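Local coordinates for putative lipoprotein YerB (PDB 2PSB) that is of unknown function but is probably a membrane-anchored lipoprotein that interacts with PcrA, at residues A[48-60]-A[289-301]. Residues are numbered along the deposited sequence; the frame is centred on the assembly and turned at random.
Sequences GLSKADIVIEALA and VPGKTWINIVPDL
Leu-49, in the turn before strand 54-59, brings CD1 obliquely against the indole of Trp-294. The Asp-53 carboxylate then meets the Lys-292 ammonium: OD1 lies 3.1 Å from NZ in a salt bridge, and Ser-73 also binds OD1. The lysine chain, bent at its second and fourth torsions, curls back over the carbonyl of Ala-52, to which NZ makes a weak bond. From here the strands run parallel, their axes 15° apart. Asp-53 O takes Thr-293 N; Val-55 N reaches Thr-293 O, and Val-55 O lies 2.9 Å from Ile-295 N; Glu-57 N and O bond Ile-295 O and Ile-297 N, so alternate residues, Val-55 and Glu-57, use both backbone groups. Val-55 lies alongside Trp-294, against one face of its indole. With CG1 anti to the backbone N (chi1 172°), that methyl sits 3.6 Å from the centroid of the six-membered ring, a CH-pi contact; beta-branching suits the strand backbone, and the methyl gives the indole an apolar C-H to rest on. An alanine in place of Trp-294 would probably open a gap beside Val-55 and Leu-49 and leave Phe-67 without its edge-to-face partner. On the opposite face Ile-56 sets CG1 against Ile-295 CB and CG2 3.7 Å from Ile-297 CD1, branched aliphatics filling a buried layer. Glu-57, extended from chi1 177°, runs alongside Asn-296; Thr-65 at OE1 and Arg-210 at OE2 satisfy its buried carboxylate. Ala-58 meets Ile-297 CB to CB, and a water links Leu-59 N to Ile-297 O. The pair joins the DUF3048 N- and C-terminal regions: strand 65-71 flanks 54-59 antiparallel, with a classic beta bulge where Asp-53 and Ile-54 face Ile-70, and strand 230-240 lies parallel beyond 293-298.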
loop_
_atom_site.group_PDB
_atom_site.type_symbol
_atom_site.label_atom_id
_atom_site.label_comp_id
_atom_site.label_asym_id
_atom_site.label_seq_id
_atom_site.Cartn_x
_atom_site.Cartn_y
_atom_site.Cartn_z
ATOM N N GLY A 48 -0.753 -5.138 -11.296
ATOM C CA GLY A 48 -0.687 -3.690 -11.148
ATOM C C GLY A 48 0.179 -3.045 -10.074
ATOM O O GLY A 48 0.239 -1.820 -10.008
ATOM N N LEU A 49 0.855 -3.829 -9.240
ATOM C CA LEU A 49 1.686 -3.229 -8.188
ATOM C C LEU A 49 2.913 -2.458 -8.687
ATOM O O LEU A 49 3.500 -1.682 -7.929
ATOM C CB LEU A 49 2.124 -4.282 -7.157
ATOM C CG LEU A 49 1.020 -4.848 -6.256
ATOM C CD1 LEU A 49 1.634 -5.626 -5.096
ATOM C CD2 LEU A 49 0.157 -3.705 -5.717
ATOM N N SER A 50 3.298 -2.651 -9.949
ATOM C CA SER A 50 4.452 -1.926 -10.488
ATOM C C SER A 50 4.068 -0.511 -10.920
ATOM O O SER A 50 4.937 0.330 -11.174
ATOM C CB SER A 50 5.064 -2.668 -11.676
ATOM O OG SER A 50 4.135 -2.831 -12.729
ATOM N N LYS A 51 2.765 -0.253 -11.005
ATOM C CA LYS A 51 2.272 1.059 -11.397
ATOM C C LYS A 51 1.888 1.904 -10.182
ATOM O O LYS A 51 1.596 3.091 -10.327
ATOM C CB LYS A 51 1.050 0.929 -12.311
ATOM C CG LYS A 51 1.276 0.147 -13.587
ATOM C CD LYS A 51 2.328 0.779 -14.455
ATOM C CE LYS A 51 2.660 -0.122 -15.644
ATOM N NZ LYS A 51 3.215 -1.456 -15.246
ATOM N N ALA A 52 1.880 1.305 -8.994
ATOM C CA ALA A 52 1.500 2.026 -7.772
ATOM C C ALA A 52 2.607 2.934 -7.255
ATOM O O ALA A 52 3.779 2.548 -7.222
ATOM C CB ALA A 52 1.085 1.028 -6.668
ATOM N N ASP A 53 2.243 4.144 -6.843
ATOM C CA ASP A 53 3.233 5.072 -6.318
ATOM C C ASP A 53 3.605 4.697 -4.881
ATOM O O ASP A 53 4.773 4.767 -4.490
ATOM C CB ASP A 53 2.705 6.506 -6.371
ATOM C CG ASP A 53 2.322 6.942 -7.780
ATOM O OD1 ASP A 53 2.903 6.429 -8.747
ATOM O OD2 ASP A 53 1.462 7.826 -7.927
ATOM N N ILE A 54 2.602 4.276 -4.115
ATOM C CA ILE A 54 2.775 3.885 -2.721
ATOM C C ILE A 54 2.019 2.606 -2.454
ATOM O O ILE A 54 0.872 2.451 -2.870
ATOM C CB ILE A 54 2.197 4.936 -1.744
ATOM C CG1 ILE A 54 2.800 6.308 -2.018
ATOM C CG2 ILE A 54 2.460 4.503 -0.296
ATOM C CD1 ILE A 54 1.977 7.433 -1.430
ATOM N N VAL A 55 2.668 1.685 -1.758
ATOM C CA VAL A 55 2.044 0.432 -1.397
ATOM C C VAL A 55 2.254 0.255 0.102
ATOM O O VAL A 55 3.374 0.402 0.597
ATOM C CB VAL A 55 2.665 -0.758 -2.149
ATOM C CG1 VAL A 55 2.097 -2.070 -1.576
ATOM C CG2 VAL A 55 2.349 -0.651 -3.659
ATOM N N ILE A 56 1.175 -0.040 0.822
ATOM C CA ILE A 56 1.265 -0.229 2.263
ATOM C C ILE A 56 0.857 -1.640 2.661
ATOM O O ILE A 56 -0.217 -2.116 2.313
ATOM C CB ILE A 56 0.400 0.805 3.022
ATOM C CG1 ILE A 56 0.814 2.220 2.595
ATOM C CG2 ILE A 56 0.606 0.666 4.543
ATOM C CD1 ILE A 56 -0.242 2.993 1.861
ATOM N N GLU A 57 1.745 -2.315 3.380
ATOM C CA GLU A 57 1.497 -3.671 3.832
ATOM C C GLU A 57 1.258 -3.658 5.331
ATOM O O GLU A 57 1.953 -2.967 6.072
ATOM C CB GLU A 57 2.700 -4.566 3.481
ATOM C CG GLU A 57 2.608 -6.013 3.968
ATOM C CD GLU A 57 3.800 -6.857 3.520
ATOM O OE1 GLU A 57 3.688 -8.099 3.575
ATOM O OE2 GLU A 57 4.846 -6.287 3.118
ATOM N N ALA A 58 0.264 -4.417 5.770
ATOM C CA ALA A 58 -0.059 -4.496 7.190
ATOM C C ALA A 58 -0.808 -5.787 7.457
ATOM O O ALA A 58 -1.376 -6.391 6.535
ATOM C CB ALA A 58 -0.912 -3.284 7.632
ATOM N N LEU A 59 -0.793 -6.223 8.716
ATOM C CA LEU A 59 -1.480 -7.453 9.093
ATOM C C LEU A 59 -2.966 -7.260 8.921
ATOM O O LEU A 59 -3.503 -6.213 9.258
ATOM C CB LEU A 59 -1.192 -7.835 10.555
ATOM C CG LEU A 59 0.190 -8.429 10.867
ATOM C CD1 LEU A 59 0.372 -8.564 12.361
ATOM C CD2 LEU A 59 0.325 -9.777 10.195
ATOM N N ALA A 60 -3.625 -8.278 8.386
ATOM C CA ALA A 60 -5.064 -8.242 8.179
ATOM C C ALA A 60 -5.686 -9.503 8.788
ATOM O O ALA A 60 -6.108 -9.505 9.947
ATOM C CB ALA A 60 -5.375 -8.158 6.688
ATOM N N VAL A 289 12.990 9.774 -1.436
ATOM C CA VAL A 289 13.731 9.827 -2.693
ATOM C C VAL A 289 12.678 9.734 -3.798
ATOM O O VAL A 289 11.778 8.906 -3.726
ATOM C CB VAL A 289 14.671 8.595 -2.843
ATOM C CG1 VAL A 289 15.118 8.451 -4.294
ATOM C CG2 VAL A 289 15.879 8.723 -1.914
ATOM N N PRO A 290 12.781 10.566 -4.844
ATOM C CA PRO A 290 11.766 10.466 -5.904
ATOM C C PRO A 290 11.579 9.020 -6.402
ATOM O O PRO A 290 12.550 8.309 -6.650
ATOM C CB PRO A 290 12.313 11.384 -6.994
ATOM C CG PRO A 290 13.079 12.415 -6.226
ATOM C CD PRO A 290 13.782 11.603 -5.155
ATOM N N GLY A 291 10.328 8.581 -6.529
ATOM C CA GLY A 291 10.071 7.227 -6.997
ATOM C C GLY A 291 9.019 6.488 -6.189
ATOM O O GLY A 291 8.228 7.100 -5.475
ATOM N N LYS A 292 9.002 5.169 -6.310
ATOM C CA LYS A 292 8.042 4.363 -5.582
ATOM C C LYS A 292 8.445 4.140 -4.126
ATOM O O LYS A 292 9.638 4.028 -3.796
ATOM C CB LYS A 292 7.846 3.013 -6.272
ATOM C CG LYS A 292 6.809 3.010 -7.398
ATOM C CD LYS A 292 7.264 3.768 -8.626
ATOM C CE LYS A 292 6.293 3.580 -9.806
ATOM N NZ LYS A 292 4.987 4.315 -9.672
ATOM N N THR A 293 7.436 4.084 -3.262
ATOM C CA THR A 293 7.644 3.874 -1.829
ATOM C C THR A 293 6.810 2.722 -1.294
ATOM O O THR A 293 5.620 2.608 -1.586
ATOM C CB THR A 293 7.288 5.136 -1.000
ATOM O OG1 THR A 293 8.175 6.200 -1.344
ATOM C CG2 THR A 293 7.402 4.853 0.507
ATOM N N TRP A 294 7.454 1.859 -0.520
ATOM C CA TRP A 294 6.777 0.733 0.108
ATOM C C TRP A 294 6.827 0.914 1.613
ATOM O O TRP A 294 7.905 1.038 2.200
ATOM C CB TRP A 294 7.433 -0.584 -0.254
ATOM C CG TRP A 294 6.745 -1.296 -1.367
ATOM C CD1 TRP A 294 6.729 -0.930 -2.686
ATOM C CD2 TRP A 294 6.031 -2.535 -1.286
ATOM N NE1 TRP A 294 6.062 -1.869 -3.429
ATOM C CE2 TRP A 294 5.619 -2.864 -2.597
ATOM C CE3 TRP A 294 5.695 -3.399 -0.234
ATOM C CZ2 TRP A 294 4.893 -4.025 -2.891
ATOM C CZ3 TRP A 294 4.972 -4.551 -0.521
ATOM C CH2 TRP A 294 4.577 -4.854 -1.841
ATOM N N ILE A 295 5.651 0.934 2.227
ATOM C CA ILE A 295 5.525 1.106 3.668
ATOM C C ILE A 295 5.105 -0.202 4.314
ATOM O O ILE A 295 4.111 -0.827 3.912
ATOM C CB ILE A 295 4.474 2.195 4.020
ATOM C CG1 ILE A 295 4.861 3.520 3.355
ATOM C CG2 ILE A 295 4.373 2.361 5.542
ATOM C CD1 ILE A 295 4.053 4.686 3.789
ATOM N N ASN A 296 5.880 -0.617 5.309
ATOM C CA ASN A 296 5.596 -1.835 6.053
ATOM C C ASN A 296 5.226 -1.514 7.478
ATOM O O ASN A 296 6.062 -1.051 8.251
ATOM C CB ASN A 296 6.811 -2.750 6.074
ATOM C CG ASN A 296 6.814 -3.710 4.939
ATOM O OD1 ASN A 296 6.140 -4.738 4.986
ATOM N ND2 ASN A 296 7.555 -3.387 3.900
ATOM N N ILE A 297 3.972 -1.745 7.833
ATOM C CA ILE A 297 3.555 -1.488 9.194
ATOM C C ILE A 297 3.757 -2.770 10.006
ATOM O O ILE A 297 3.336 -3.862 9.603
ATOM C CB ILE A 297 2.087 -1.031 9.233
ATOM C CG1 ILE A 297 1.995 0.395 8.675
ATOM C CG2 ILE A 297 1.541 -1.103 10.675
ATOM C CD1 ILE A 297 0.592 0.802 8.220
ATOM N N VAL A 298 4.428 -2.627 11.142
ATOM C CA VAL A 298 4.703 -3.763 12.018
ATOM C C VAL A 298 4.313 -3.444 13.456
ATOM O O VAL A 298 4.360 -2.292 13.873
ATOM C CB VAL A 298 6.223 -4.120 12.011
ATOM C CG1 VAL A 298 6.711 -4.295 10.585
ATOM C CG2 VAL A 298 7.020 -3.031 12.724
ATOM N N PRO A 299 3.901 -4.461 14.227
ATOM C CA PRO A 299 3.530 -4.211 15.625
ATOM C C PRO A 299 4.760 -4.148 16.542
ATOM O O PRO A 299 4.651 -3.785 17.705
ATOM C CB PRO A 299 2.597 -5.375 15.956
ATOM C CG PRO A 299 3.090 -6.469 15.064
ATOM C CD PRO A 299 3.389 -5.760 13.768
ATOM N N ASP A 300 5.929 -4.491 16.005
ATOM C CA ASP A 300 7.173 -4.461 16.770
ATOM C C ASP A 300 8.363 -4.226 15.848
ATOM O O ASP A 300 8.702 -5.066 15.016
ATOM C CB ASP A 300 7.366 -5.775 17.534
ATOM C CG ASP A 300 8.611 -5.769 18.413
ATOM O OD1 ASP A 300 8.862 -6.790 19.077
ATOM O OD2 ASP A 300 9.340 -4.757 18.444
ATOM N N LEU A 301 9.001 -3.074 16.014
ATOM C CA LEU A 301 10.153 -2.695 15.204
ATOM C C LEU A 301 11.221 -3.788 15.239
ATOM O O LEU A 301 12.195 -3.748 14.489
ATOM C CB LEU A 301 10.714 -1.365 15.722
ATOM C CG LEU A 301 11.368 -0.396 14.734
ATOM C CD1 LEU A 301 12.762 -0.871 14.410
ATOM C CD2 LEU A 301 10.518 -0.280 13.473
HETATM O O HOH W 1 0.574 -4.739 10.729
#